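Local coordinates for protein fanconi-associated nuclease 1 homolog (Pseudomonas aeruginosa, PDB 5Y7Q) that belongs to the FAN1 family of nucleases, a bacterial member that combines helix-turn-helix, SAP and VRR-NUC domains in a single chain, at residues E323-A328 with Q356-L361; S387-V392 with L526-Q531; S483-W488 with G521-L526; R509-R514 with R537-V542. All blocks are in the same frame, centred on the assembly; numbering follows the deposited sequence.

Contact 1 (E323-A328 with Q356-L361); sequences ERFAEA and QGKLGL
Arg324 NH2 to Glu327 OE2, at 2.7 Å, is the shortest polar bond here; its two residues flank Phe325 in sequence, the residue that crosses to Lys358 and Leu359. Arg324 holds the carboxylate side-on: Arg324 NE bonds to Glu327 OE1 at 2.9 Å while NH2 takes OE2, each oxygen being met on its syn side. This salt bridge ties the N-cap residue of helix 325-337 to its first turn. The contact itself is apolar and lies at the surface. Phe325 receives the aliphatic part of Lys358 over one face, near the rim, with Phe325 CE1 3.7 Å from Lys358 CD. A bend at chi2 (136°) lets the lysine chain run along that side of the ring, after which its amino end turns away. The other face of the ring is backed by the backbone of Glu323. Leu359 meets the base of the side chain, its CD2 3.6 Å from Phe325 CB. The chain turns there in a Schellman motif, with Gly360 at C-prime and Leu361 N bonded to Gln356 O at 3.0 Å. The start of helix 325-337 thus packs beside the end of the next helix, 342-358; Lys358 also touches Glu320 of helix 311-321, and Arg324 and Glu327 reach helix 296-304.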
loop_
_atom_site.group_PDB
_atom_site.type_symbol
_atom_site.label_atom_id
_atom_site.label_comp_id
_atom_site.label_asym_id
_atom_site.label_seq_id
_atom_site.Cartn_x
_atom_site.Cartn_y
_atom_site.Cartn_z
ATOM N N GLU A 323 1.376 -18.481 28.066
ATOM C CA GLU A 323 1.554 -19.723 28.812
ATOM C C GLU A 323 0.398 -20.702 28.585
ATOM O O GLU A 323 0.130 -21.560 29.422
ATOM C CB GLU A 323 1.769 -19.437 30.302
ATOM C CG GLU A 323 3.064 -18.627 30.557
ATOM C CD GLU A 323 3.335 -18.313 32.032
ATOM O OE1 GLU A 323 2.515 -18.701 32.906
ATOM O OE2 GLU A 323 4.377 -17.674 32.315
ATOM N N ARG A 324 -0.281 -20.627 27.438
ATOM C CA ARG A 324 -1.296 -21.629 27.118
ATOM C C ARG A 324 -0.648 -22.586 26.123
ATOM O O ARG A 324 -0.790 -22.459 24.904
ATOM C CB ARG A 324 -2.560 -20.960 26.564
ATOM C CG ARG A 324 -3.178 -19.935 27.551
ATOM C CD ARG A 324 -4.210 -18.961 26.946
ATOM N NE ARG A 324 -5.433 -19.610 26.466
ATOM C CZ ARG A 324 -6.461 -18.962 25.913
ATOM N NH1 ARG A 324 -6.412 -17.638 25.774
ATOM N NH2 ARG A 324 -7.537 -19.634 25.495
ATOM N N PHE A 325 -0.048 -23.635 26.668
ATOM C CA PHE A 325 0.774 -24.526 25.863
ATOM C C PHE A 325 -0.030 -25.618 25.176
ATOM O O PHE A 325 0.315 -26.028 24.066
ATOM C CB PHE A 325 1.868 -25.137 26.729
ATOM C CG PHE A 325 2.765 -24.128 27.346
ATOM C CD1 PHE A 325 3.572 -23.332 26.557
ATOM C CD2 PHE A 325 2.811 -23.965 28.715
ATOM C CE1 PHE A 325 4.409 -22.391 27.127
ATOM C CE2 PHE A 325 3.645 -23.025 29.287
ATOM C CZ PHE A 325 4.439 -22.238 28.493
ATOM N N ALA A 326 -1.071 -26.127 25.831
ATOM C CA ALA A 326 -1.823 -27.230 25.255
ATOM C C ALA A 326 -2.627 -26.755 24.063
ATOM O O ALA A 326 -2.672 -27.426 23.029
ATOM C CB ALA A 326 -2.728 -27.857 26.309
ATOM N N GLU A 327 -3.252 -25.584 24.176
ATOM C CA GLU A 327 -3.945 -25.024 23.026
ATOM C C GLU A 327 -2.958 -24.699 21.917
ATOM O O GLU A 327 -3.187 -25.031 20.752
ATOM C CB GLU A 327 -4.712 -23.784 23.436
ATOM C CG GLU A 327 -5.853 -24.060 24.379
ATOM C CD GLU A 327 -6.231 -22.825 25.165
ATOM O OE1 GLU A 327 -5.499 -22.485 26.136
ATOM O OE2 GLU A 327 -7.237 -22.192 24.773
ATOM N N ALA A 328 -1.845 -24.060 22.269
ATOM C CA ALA A 328 -0.830 -23.730 21.281
ATOM C C ALA A 328 -0.377 -24.973 20.512
ATOM O O ALA A 328 -0.317 -24.972 19.276
ATOM C CB ALA A 328 0.342 -23.049 21.986
ATOM N N GLN A 356 6.390 -29.015 21.929
ATOM C CA GLN A 356 6.542 -30.396 22.352
ATOM C C GLN A 356 7.379 -30.459 23.615
ATOM O O GLN A 356 7.033 -31.158 24.573
ATOM C CB GLN A 356 7.181 -31.211 21.237
ATOM C CG GLN A 356 6.341 -31.310 20.008
ATOM C CD GLN A 356 7.028 -32.054 18.887
ATOM O OE1 GLN A 356 6.376 -32.743 18.107
ATOM N NE2 GLN A 356 8.354 -31.929 18.805
ATOM N N GLY A 357 8.481 -29.712 23.641
ATOM C CA GLY A 357 9.298 -29.687 24.837
ATOM C C GLY A 357 8.546 -29.119 26.021
ATOM O O GLY A 357 8.643 -29.638 27.136
ATOM N N LYS A 358 7.760 -28.062 25.787
ATOM C CA LYS A 358 7.003 -27.464 26.879
ATOM C C LYS A 358 5.911 -28.381 27.408
ATOM O O LYS A 358 5.447 -28.170 28.527
ATOM C CB LYS A 358 6.408 -26.126 26.449
ATOM C CG LYS A 358 7.337 -24.941 26.698
ATOM C CD LYS A 358 7.350 -23.989 25.510
ATOM C CE LYS A 358 8.217 -22.753 25.753
ATOM N NZ LYS A 358 9.662 -23.076 25.885
ATOM N N LEU A 359 5.488 -29.390 26.651
ATOM C CA LEU A 359 4.553 -30.390 27.164
ATOM C C LEU A 359 5.270 -31.606 27.752
ATOM O O LEU A 359 4.615 -32.600 28.103
ATOM C CB LEU A 359 3.573 -30.825 26.071
ATOM C CG LEU A 359 2.711 -29.668 25.534
ATOM C CD1 LEU A 359 1.486 -30.157 24.761
ATOM C CD2 LEU A 359 2.297 -28.732 26.653
ATOM N N GLY A 360 6.598 -31.553 27.848
ATOM C CA GLY A 360 7.359 -32.701 28.295
ATOM C C GLY A 360 7.282 -33.890 27.369
ATOM O O GLY A 360 7.293 -35.030 27.833
ATOM N N LEU A 361 7.171 -33.663 26.135
ATOM C CA LEU A 361 7.189 -34.703 25.124
ATOM C C LEU A 361 8.615 -34.949 24.661
ATOM O O LEU A 361 9.429 -34.017 24.627
ATOM C CB LEU A 361 6.341 -34.297 23.927
ATOM C CG LEU A 361 4.827 -34.274 24.044
ATOM C CD1 LEU A 361 4.292 -33.686 22.777
ATOM C CD2 LEU A 361 4.305 -35.679 24.242
#

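Contact 2 (S387-V392 with L526-Q531); sequences SVEWAV and LPDLIQ
Glu389 and Val392, one turn apart on helix 388-396, pack on Asp528 and Leu529 where strand 529-533 enters the mixed sheet of the VRR-NUC domain. Pro527 and Asp528 fit the Pro-Asp pair of the PD-(D/E)XK nuclease fold to which such domains belong. The first segment opens with Ser387 at the helix N-cap, its OG making a weak bond to Glu389 OE1. Val388 turns to other strands, resting on Val544 and on Val574 and Trp576. Glu389 then brings its CG methylene to Asp528 OD2 at 3.8 Å; a bend at chi2 (89°) folds its carboxylate back toward Ser387, and the two carboxylate planes stand 60° apart. Asp528 OD2 is itself held by the backbone N of Val544, and Glu543 OE1 accepts from Asp528 N, which ties the loop to the adjacent strand 538-545. Trp390 leaves the interface to meet Tyr405 edge-to-face. At Val392, CG1 lies anti to the backbone N (chi1 176°) and meets Leu529 CD1 at 3.8 Å, while Leu529 CD2 lies 4.1 Å from the carbonyl O of Glu389.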
loop_
_atom_site.group_PDB
_atom_site.type_symbol
_atom_site.label_atom_id
_atom_site.label_comp_id
_atom_site.label_asym_id
_atom_site.label_seq_id
_atom_site.Cartn_x
_atom_site.Cartn_y
_atom_site.Cartn_z
ATOM N N SER A 387 26.610 1.547 2.338
ATOM C CA SER A 387 26.027 0.281 2.756
ATOM C C SER A 387 26.819 -0.887 2.174
ATOM O O SER A 387 27.482 -0.765 1.141
ATOM C CB SER A 387 24.578 0.183 2.293
ATOM O OG SER A 387 24.529 -0.333 0.974
ATOM N N VAL A 388 26.753 -2.031 2.861
ATOM C CA VAL A 388 27.649 -3.151 2.559
ATOM C C VAL A 388 27.365 -3.761 1.182
ATOM O O VAL A 388 28.285 -4.258 0.512
ATOM C CB VAL A 388 27.554 -4.202 3.685
ATOM C CG1 VAL A 388 26.217 -4.925 3.642
ATOM C CG2 VAL A 388 28.708 -5.185 3.622
ATOM N N GLU A 389 26.110 -3.729 0.729
ATOM C CA GLU A 389 25.774 -4.323 -0.563
ATOM C C GLU A 389 26.533 -3.645 -1.704
ATOM O O GLU A 389 27.047 -4.323 -2.605
ATOM C CB GLU A 389 24.259 -4.262 -0.786
ATOM C CG GLU A 389 23.439 -5.130 0.194
ATOM C CD GLU A 389 23.031 -4.404 1.488
ATOM O OE1 GLU A 389 22.863 -3.156 1.454
ATOM O OE2 GLU A 389 22.870 -5.090 2.532
ATOM N N TRP A 390 26.636 -2.312 -1.670
ATOM C CA TRP A 390 27.454 -1.611 -2.655
ATOM C C TRP A 390 28.906 -2.044 -2.571
ATOM O O TRP A 390 29.606 -2.082 -3.593
ATOM C CB TRP A 390 27.357 -0.095 -2.464
ATOM C CG TRP A 390 25.982 0.443 -2.670
ATOM C CD1 TRP A 390 25.182 1.023 -1.730
ATOM C CD2 TRP A 390 25.229 0.437 -3.894
ATOM N NE1 TRP A 390 23.981 1.385 -2.291
ATOM C CE2 TRP A 390 23.981 1.036 -3.617
ATOM C CE3 TRP A 390 25.490 -0.015 -5.196
ATOM C CZ2 TRP A 390 22.994 1.199 -4.594
ATOM C CZ3 TRP A 390 24.516 0.144 -6.160
ATOM C CH2 TRP A 390 23.277 0.751 -5.853
ATOM N N ALA A 391 29.378 -2.370 -1.367
ATOM C CA ALA A 391 30.775 -2.757 -1.220
ATOM C C ALA A 391 31.028 -4.097 -1.879
ATOM O O ALA A 391 31.986 -4.252 -2.647
ATOM C CB ALA A 391 31.178 -2.807 0.256
ATOM N N VAL A 392 30.183 -5.086 -1.586
ATOM C CA VAL A 392 30.374 -6.376 -2.228
ATOM C C VAL A 392 30.236 -6.227 -3.730
ATOM O O VAL A 392 31.033 -6.784 -4.498
ATOM C CB VAL A 392 29.398 -7.426 -1.681
ATOM C CG1 VAL A 392 29.576 -8.698 -2.440
ATOM C CG2 VAL A 392 29.659 -7.676 -0.219
ATOM N N LEU A 526 14.450 -12.382 -2.781
ATOM C CA LEU A 526 15.494 -12.835 -3.677
ATOM C C LEU A 526 16.817 -12.157 -3.320
ATOM O O LEU A 526 16.828 -11.076 -2.725
ATOM C CB LEU A 526 15.116 -12.538 -5.127
ATOM C CG LEU A 526 14.018 -13.391 -5.775
ATOM C CD1 LEU A 526 12.659 -13.258 -5.089
ATOM C CD2 LEU A 526 13.869 -13.031 -7.218
ATOM N N PRO A 527 17.946 -12.782 -3.666
ATOM C CA PRO A 527 19.252 -12.266 -3.243
ATOM C C PRO A 527 19.524 -10.833 -3.684
ATOM O O PRO A 527 19.079 -10.387 -4.740
ATOM C CB PRO A 527 20.226 -13.237 -3.910
ATOM C CG PRO A 527 19.469 -14.507 -3.933
ATOM C CD PRO A 527 18.079 -14.104 -4.296
ATOM N N ASP A 528 20.309 -10.128 -2.865
ATOM C CA ASP A 528 20.633 -8.729 -3.143
ATOM C C ASP A 528 21.208 -8.570 -4.534
ATOM O O ASP A 528 20.764 -7.711 -5.306
ATOM C CB ASP A 528 21.631 -8.182 -2.115
ATOM C CG ASP A 528 21.095 -8.187 -0.685
ATOM O OD1 ASP A 528 19.937 -7.750 -0.446
ATOM O OD2 ASP A 528 21.856 -8.610 0.215
ATOM N N LEU A 529 22.196 -9.396 -4.874
ATOM C CA LEU A 529 23.017 -9.159 -6.046
ATOM C C LEU A 529 22.871 -10.292 -7.044
ATOM O O LEU A 529 22.496 -11.424 -6.715
ATOM C CB LEU A 529 24.500 -9.017 -5.690
ATOM C CG LEU A 529 24.966 -8.005 -4.657
ATOM C CD1 LEU A 529 26.478 -8.094 -4.564
ATOM C CD2 LEU A 529 24.550 -6.601 -4.994
ATOM N N ILE A 530 23.220 -9.973 -8.273
ATOM C CA ILE A 530 23.352 -10.976 -9.305
ATOM C C ILE A 530 24.586 -10.626 -10.151
ATOM O O ILE A 530 24.796 -9.466 -10.524
ATOM C CB ILE A 530 22.054 -11.054 -10.137
ATOM C CG1 ILE A 530 22.121 -12.245 -11.119
ATOM C CG2 ILE A 530 21.757 -9.669 -10.807
ATOM C CD1 ILE A 530 20.769 -12.701 -11.718
ATOM N N GLN A 531 25.436 -11.606 -10.413
ATOM C CA GLN A 531 26.606 -11.345 -11.230
ATOM C C GLN A 531 26.575 -12.226 -12.471
ATOM O O GLN A 531 26.135 -13.384 -12.429
ATOM C CB GLN A 531 27.928 -11.524 -10.456
ATOM C CG GLN A 531 27.925 -12.462 -9.277
ATOM C CD GLN A 531 29.348 -12.857 -8.880
ATOM O OE1 GLN A 531 30.323 -12.275 -9.372
ATOM N NE2 GLN A 531 29.473 -13.856 -8.009
#

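Contact 3 (S483-W488 with G521-L526); sequences SPFVYW and GNRAGL
Arg523 reaches across to Pro484 and Phe485 with its guanidinium, joining two parts of the VRR-NUC domain: the loop before helix 493-502 and the residues leading from helix 519-522 to the sheet. With chi1 at 52°, CG sits between the backbone N and the carbonyl carbon, and a bend at chi3 (-56°) swings the flat group alongside the 483-488 loop. Phe485 CE2 comes over one guanidinium face, 4.0 Å from Arg523 CZ, but the two planes are tilted by 47°, so this is no parallel stack. At the guanidinium edge, Arg523 NH2 lies 3.0 Å from Pro484 O, too poorly angled to be a hydrogen bond. Arg523 NH2 donates instead to a water at 3.0 Å, which Tyr487 OH meets at 2.7 Å, bridging the two segments. Within the loop, Pro484 CB covers the centre of one face of the Phe485 ring, and Ser483 OG accepts from Val486 N in an ST motif. Phe485 meets Phe415 of helix 409-418 edge-to-face, Pro484 and Phe485 rest on Ile423 of helix 420-423, and Asn522, Ala524 and Leu526 touch helix 553-564.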
loop_
_atom_site.group_PDB
_atom_site.type_symbol
_atom_site.label_atom_id
_atom_site.label_comp_id
_atom_site.label_asym_id
_atom_site.label_seq_id
_atom_site.Cartn_x
_atom_site.Cartn_y
_atom_site.Cartn_z
ATOM N N SER A 483 3.017 -0.700 -13.241
ATOM C CA SER A 483 2.690 -2.120 -13.222
ATOM C C SER A 483 3.050 -2.687 -11.863
ATOM O O SER A 483 3.865 -2.109 -11.132
ATOM C CB SER A 483 3.439 -2.889 -14.315
ATOM O OG SER A 483 4.809 -3.015 -13.946
ATOM N N PRO A 484 2.469 -3.816 -11.488
ATOM C CA PRO A 484 2.890 -4.435 -10.221
ATOM C C PRO A 484 4.330 -4.966 -10.215
ATOM O O PRO A 484 5.014 -4.841 -9.189
ATOM C CB PRO A 484 1.856 -5.559 -10.040
ATOM C CG PRO A 484 1.385 -5.878 -11.452
ATOM C CD PRO A 484 1.413 -4.579 -12.185
ATOM N N PHE A 485 4.792 -5.638 -11.279
ATOM C CA PHE A 485 6.056 -6.372 -11.200
ATOM C C PHE A 485 7.261 -5.755 -11.917
ATOM O O PHE A 485 8.359 -6.320 -11.812
ATOM C CB PHE A 485 5.870 -7.792 -11.722
ATOM C CG PHE A 485 4.759 -8.517 -11.074
ATOM C CD1 PHE A 485 3.617 -8.850 -11.795
ATOM C CD2 PHE A 485 4.835 -8.867 -9.745
ATOM C CE1 PHE A 485 2.578 -9.529 -11.201
ATOM C CE2 PHE A 485 3.796 -9.555 -9.138
ATOM C CZ PHE A 485 2.660 -9.880 -9.869
ATOM N N VAL A 486 7.122 -4.654 -12.653
ATOM C CA VAL A 486 8.199 -4.209 -13.537
ATOM C C VAL A 486 8.800 -2.930 -12.985
ATOM O O VAL A 486 8.131 -1.890 -12.941
ATOM C CB VAL A 486 7.724 -4.007 -14.982
ATOM C CG1 VAL A 486 8.853 -3.427 -15.819
ATOM C CG2 VAL A 486 7.240 -5.329 -15.569
ATOM N N TYR A 487 10.077 -3.002 -12.602
ATOM C CA TYR A 487 10.824 -1.866 -12.078
ATOM C C TYR A 487 11.710 -1.346 -13.212
ATOM O O TYR A 487 12.839 -1.805 -13.373
ATOM C CB TYR A 487 11.691 -2.299 -10.888
ATOM C CG TYR A 487 11.013 -3.039 -9.728
ATOM C CD1 TYR A 487 10.975 -2.477 -8.451
ATOM C CD2 TYR A 487 10.456 -4.297 -9.894
ATOM C CE1 TYR A 487 10.377 -3.126 -7.382
ATOM C CE2 TYR A 487 9.864 -4.959 -8.833
ATOM C CZ TYR A 487 9.825 -4.366 -7.576
ATOM O OH TYR A 487 9.230 -5.023 -6.516
ATOM N N TRP A 488 11.268 -0.285 -13.893
ATOM C CA TRP A 488 11.963 0.220 -15.080
ATOM C C TRP A 488 13.202 1.023 -14.718
ATOM O O TRP A 488 14.162 1.083 -15.500
ATOM C CB TRP A 488 11.059 1.136 -15.911
ATOM C CG TRP A 488 9.743 0.605 -16.265
ATOM C CD1 TRP A 488 8.573 0.846 -15.614
ATOM C CD2 TRP A 488 9.422 -0.246 -17.386
ATOM N NE1 TRP A 488 7.548 0.195 -16.251
ATOM C CE2 TRP A 488 8.040 -0.484 -17.337
ATOM C CE3 TRP A 488 10.174 -0.830 -18.418
ATOM C CZ2 TRP A 488 7.392 -1.294 -18.262
ATOM C CZ3 TRP A 488 9.524 -1.624 -19.351
ATOM C CH2 TRP A 488 8.146 -1.843 -19.267
ATOM N N GLY A 521 3.478 -13.514 -1.093
ATOM C CA GLY A 521 4.467 -14.030 -0.162
ATOM C C GLY A 521 5.803 -14.298 -0.814
ATOM O O GLY A 521 6.835 -14.410 -0.141
ATOM N N ASN A 522 5.779 -14.480 -2.131
ATOM C CA ASN A 522 6.967 -14.807 -2.903
ATOM C C ASN A 522 7.545 -13.674 -3.745
ATOM O O ASN A 522 8.549 -13.889 -4.421
ATOM C CB ASN A 522 6.663 -16.016 -3.777
ATOM C CG ASN A 522 6.368 -17.242 -2.937
ATOM O OD1 ASN A 522 6.964 -17.410 -1.873
ATOM N ND2 ASN A 522 5.431 -18.080 -3.382
ATOM N N ARG A 523 6.953 -12.487 -3.763
ATOM C CA ARG A 523 7.563 -11.488 -4.626
ATOM C C ARG A 523 8.805 -10.870 -4.015
ATOM O O ARG A 523 9.546 -10.203 -4.739
ATOM C CB ARG A 523 6.562 -10.397 -4.978
ATOM C CG ARG A 523 5.883 -9.780 -3.792
ATOM C CD ARG A 523 4.632 -9.097 -4.234
ATOM N NE ARG A 523 4.889 -8.110 -5.277
ATOM C CZ ARG A 523 3.954 -7.306 -5.777
ATOM N NH1 ARG A 523 2.692 -7.371 -5.326
ATOM N NH2 ARG A 523 4.284 -6.443 -6.731
ATOM N N ALA A 524 9.067 -11.100 -2.729
ATOM C CA ALA A 524 10.234 -10.563 -2.039
ATOM C C ALA A 524 11.126 -11.683 -1.507
ATOM O O ALA A 524 10.701 -12.832 -1.357
ATOM C CB ALA A 524 9.824 -9.662 -0.878
ATOM N N GLY A 525 12.379 -11.328 -1.219
ATOM C CA GLY A 525 13.324 -12.254 -0.614
ATOM C C GLY A 525 14.427 -12.776 -1.519
ATOM O O GLY A 525 15.277 -13.545 -1.053
ATOM N N LEU A 526 14.450 -12.382 -2.781
ATOM C CA LEU A 526 15.494 -12.835 -3.677
ATOM C C LEU A 526 16.817 -12.157 -3.320
ATOM O O LEU A 526 16.828 -11.076 -2.725
ATOM C CB LEU A 526 15.116 -12.538 -5.127
ATOM C CG LEU A 526 14.018 -13.391 -5.775
ATOM C CD1 LEU A 526 12.659 -13.258 -5.089
ATOM C CD2 LEU A 526 13.869 -13.031 -7.218
HETATM O O HOH W 1 7.226 -6.874 -6.728
#

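Contact 4 (R509-R514 with R537-V542); sequences RAWFER and RRYRMV
Trp511, on helix 505-517, reaches across to Met541 and Tyr539 on strand 538-545, a helix-on-sheet contact buried in the VRR-NUC domain. The backbones stay well apart, with the nearest CA atoms, those of Trp511 and Met541, 13.3 Å from each other, so long side chains arriving from opposite directions fill the gap. Trp511 buries the most surface and presents the far end of its six-membered ring. Tyr539 meets that end at the indole edge: its OH lies near the indole plane, 3.3 Å from Trp511 CZ2, and Tyr539 CZ is 3.9 Å from Trp511 CH2. The two ring planes are almost perpendicular (89°), yet the approach is oblique, with centroids 6.0 Å apart. The phenol owes its place to chi1 of 82°, which sets CG between the backbone N and the carbonyl carbon. The hydroxyl's hydrogen bond goes elsewhere, to a residue adjoining one of the segments; its approach to the indole is only packing. Met567 touches both Trp511 and Tyr539, while Ile411 of helix 409-418 and Phe561 of helix 553-564 add to the packing around the indole. Met541, two residues along the strand from Tyr539, points to the same side and runs extended beyond CG. Its sulfur makes an oblique Met-aromatic contact, SD standing 5.3 Å from the centroid of the Trp511 six-membered ring. Of the methionine's atoms the methyl comes nearest, Met541 CE lying 3.6 Å from Trp511 CH2.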
loop_
_atom_site.group_PDB
_atom_site.type_symbol
_atom_site.label_atom_id
_atom_site.label_comp_id
_atom_site.label_asym_id
_atom_site.label_seq_id
_atom_site.Cartn_x
_atom_site.Cartn_y
_atom_site.Cartn_z
ATOM N N ARG A 509 11.303 -20.239 -15.960
ATOM C CA ARG A 509 10.035 -20.907 -15.709
ATOM C C ARG A 509 9.893 -21.274 -14.239
ATOM O O ARG A 509 8.839 -21.043 -13.641
ATOM C CB ARG A 509 9.902 -22.146 -16.594
ATOM C CG ARG A 509 8.772 -23.044 -16.199
ATOM C CD ARG A 509 8.177 -23.665 -17.422
ATOM N NE ARG A 509 7.113 -22.836 -17.984
ATOM C CZ ARG A 509 6.347 -23.212 -19.003
ATOM N NH1 ARG A 509 5.400 -22.409 -19.453
ATOM N NH2 ARG A 509 6.531 -24.403 -19.571
ATOM N N ALA A 510 10.941 -21.836 -13.632
ATOM C CA ALA A 510 10.838 -22.230 -12.228
ATOM C C ALA A 510 10.461 -21.033 -11.351
ATOM O O ALA A 510 9.460 -21.063 -10.620
ATOM C CB ALA A 510 12.149 -22.868 -11.770
ATOM N N TRP A 511 11.235 -19.951 -11.444
ATOM C CA TRP A 511 10.932 -18.754 -10.669
ATOM C C TRP A 511 9.523 -18.252 -10.950
ATOM O O TRP A 511 8.761 -17.963 -10.024
ATOM C CB TRP A 511 11.956 -17.660 -10.966
ATOM C CG TRP A 511 13.321 -18.041 -10.592
ATOM C CD1 TRP A 511 13.696 -18.868 -9.561
ATOM C CD2 TRP A 511 14.517 -17.667 -11.260
ATOM N NE1 TRP A 511 15.064 -19.016 -9.545
ATOM C CE2 TRP A 511 15.593 -18.291 -10.580
ATOM C CE3 TRP A 511 14.791 -16.875 -12.371
ATOM C CZ2 TRP A 511 16.914 -18.128 -10.973
ATOM C CZ3 TRP A 511 16.107 -16.712 -12.757
ATOM C CH2 TRP A 511 17.153 -17.336 -12.062
ATOM N N PHE A 512 9.154 -18.149 -12.226
ATOM C CA PHE A 512 7.875 -17.538 -12.594
ATOM C C PHE A 512 6.698 -18.328 -12.032
ATOM O O PHE A 512 5.713 -17.746 -11.550
ATOM C CB PHE A 512 7.779 -17.413 -14.117
ATOM C CG PHE A 512 8.725 -16.394 -14.695
ATOM C CD1 PHE A 512 9.535 -15.621 -13.859
ATOM C CD2 PHE A 512 8.790 -16.184 -16.056
ATOM C CE1 PHE A 512 10.415 -14.677 -14.374
ATOM C CE2 PHE A 512 9.655 -15.228 -16.575
ATOM C CZ PHE A 512 10.471 -14.479 -15.739
ATOM N N GLU A 513 6.791 -19.657 -12.055
ATOM C CA GLU A 513 5.729 -20.460 -11.469
ATOM C C GLU A 513 5.710 -20.330 -9.951
ATOM O O GLU A 513 4.630 -20.366 -9.344
ATOM C CB GLU A 513 5.877 -21.921 -11.890
ATOM C CG GLU A 513 4.554 -22.622 -12.177
ATOM C CD GLU A 513 4.200 -22.639 -13.661
ATOM O OE1 GLU A 513 4.969 -23.220 -14.463
ATOM O OE2 GLU A 513 3.149 -22.062 -14.020
ATOM N N ARG A 514 6.875 -20.157 -9.319
ATOM C CA ARG A 514 6.864 -19.969 -7.868
ATOM C C ARG A 514 6.179 -18.661 -7.487
ATOM O O ARG A 514 5.394 -18.616 -6.531
ATOM C CB ARG A 514 8.284 -20.008 -7.298
ATOM C CG ARG A 514 8.322 -20.052 -5.764
ATOM C CD ARG A 514 9.741 -20.127 -5.218
ATOM N NE ARG A 514 9.929 -19.267 -4.051
ATOM C CZ ARG A 514 9.809 -19.663 -2.786
ATOM N NH1 ARG A 514 9.492 -20.931 -2.492
ATOM N NH2 ARG A 514 10.007 -18.775 -1.813
ATOM N N ARG A 537 28.138 -17.035 -20.508
ATOM C CA ARG A 537 26.680 -16.931 -20.295
ATOM C C ARG A 537 26.252 -17.510 -18.945
ATOM O O ARG A 537 25.256 -18.238 -18.844
ATOM C CB ARG A 537 25.892 -17.582 -21.436
ATOM C CG ARG A 537 26.267 -17.047 -22.818
ATOM C CD ARG A 537 25.502 -17.733 -23.933
ATOM N NE ARG A 537 24.112 -17.338 -23.889
ATOM C CZ ARG A 537 23.126 -17.933 -24.551
ATOM N NH1 ARG A 537 23.380 -18.989 -25.321
ATOM N NH2 ARG A 537 21.875 -17.455 -24.432
ATOM N N ARG A 538 26.977 -17.150 -17.885
ATOM C CA ARG A 538 26.715 -17.746 -16.582
ATOM C C ARG A 538 26.335 -16.685 -15.556
ATOM O O ARG A 538 26.651 -15.496 -15.695
ATOM C CB ARG A 538 27.930 -18.545 -16.082
ATOM C CG ARG A 538 27.587 -19.638 -15.058
ATOM C CD ARG A 538 28.826 -20.419 -14.611
ATOM N NE ARG A 538 29.624 -19.719 -13.597
ATOM C CZ ARG A 538 30.781 -19.108 -13.840
ATOM N NH1 ARG A 538 31.436 -18.513 -12.847
ATOM N NH2 ARG A 538 31.287 -19.105 -15.073
ATOM N N TYR A 539 25.650 -17.125 -14.509
ATOM C CA TYR A 539 25.192 -16.197 -13.489
ATOM C C TYR A 539 25.349 -16.828 -12.120
ATOM O O TYR A 539 25.403 -18.051 -11.975
ATOM C CB TYR A 539 23.728 -15.771 -13.700
ATOM C CG TYR A 539 22.705 -16.751 -13.173
ATOM C CD1 TYR A 539 22.445 -17.936 -13.838
ATOM C CD2 TYR A 539 21.988 -16.484 -12.021
ATOM C CE1 TYR A 539 21.516 -18.833 -13.369
ATOM C CE2 TYR A 539 21.041 -17.387 -11.542
ATOM C CZ TYR A 539 20.814 -18.564 -12.220
ATOM O OH TYR A 539 19.876 -19.470 -11.762
ATOM N N ARG A 540 25.441 -15.963 -11.115
ATOM C CA ARG A 540 25.293 -16.379 -9.729
ATOM C C ARG A 540 24.627 -15.246 -8.958
ATOM O O ARG A 540 24.977 -14.087 -9.161
ATOM C CB ARG A 540 26.642 -16.720 -9.106
ATOM C CG ARG A 540 26.542 -16.979 -7.644
ATOM C CD ARG A 540 27.844 -17.437 -7.000
ATOM N NE ARG A 540 28.880 -16.413 -7.049
ATOM C CZ ARG A 540 29.934 -16.411 -6.249
ATOM N NH1 ARG A 540 30.051 -17.368 -5.349
ATOM N NH2 ARG A 540 30.854 -15.457 -6.342
ATOM N N MET A 541 23.680 -15.584 -8.082
ATOM C CA MET A 541 23.041 -14.635 -7.176
ATOM C C MET A 541 23.725 -14.675 -5.826
ATOM O O MET A 541 24.094 -15.750 -5.339
ATOM C CB MET A 541 21.567 -14.957 -6.967
ATOM C CG MET A 541 20.742 -14.737 -8.180
ATOM S SD MET A 541 19.140 -15.534 -8.060
ATOM C CE MET A 541 18.599 -15.083 -9.686
ATOM N N VAL A 542 23.854 -13.510 -5.206
ATOM C CA VAL A 542 24.561 -13.390 -3.937
ATOM C C VAL A 542 23.721 -12.564 -2.971
ATOM O O VAL A 542 23.489 -11.372 -3.204
ATOM C CB VAL A 542 25.951 -12.756 -4.124
ATOM C CG1 VAL A 542 26.691 -12.720 -2.797
ATOM C CG2 VAL A 542 26.777 -13.515 -5.230
#

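How the contacts relate
Contact 1 stands apart, in the helices that precede the nuclease domain's sheet: its centre is about 39 to 41 Å from those of the other three, and it closes along the chain before they open. Contacts 2, 3 and 4 cluster, with centres about 14 to 17 Å apart. Contact 3 lies within the span between the segments of contact 2, apart from the shared Leu526. Contact 4 alternates with both in sequence. It joins contact 2 through neighbouring strands 529-533 and 538-545, paired by backbone bonds between Leu529 and Val542 and between Gln531 and Arg540, and touches contact 3 through a weak Asn522 ND2 to Arg514 O bond. Contacts 2 and 4 thus bring two helices distant in sequence onto one mixed sheet.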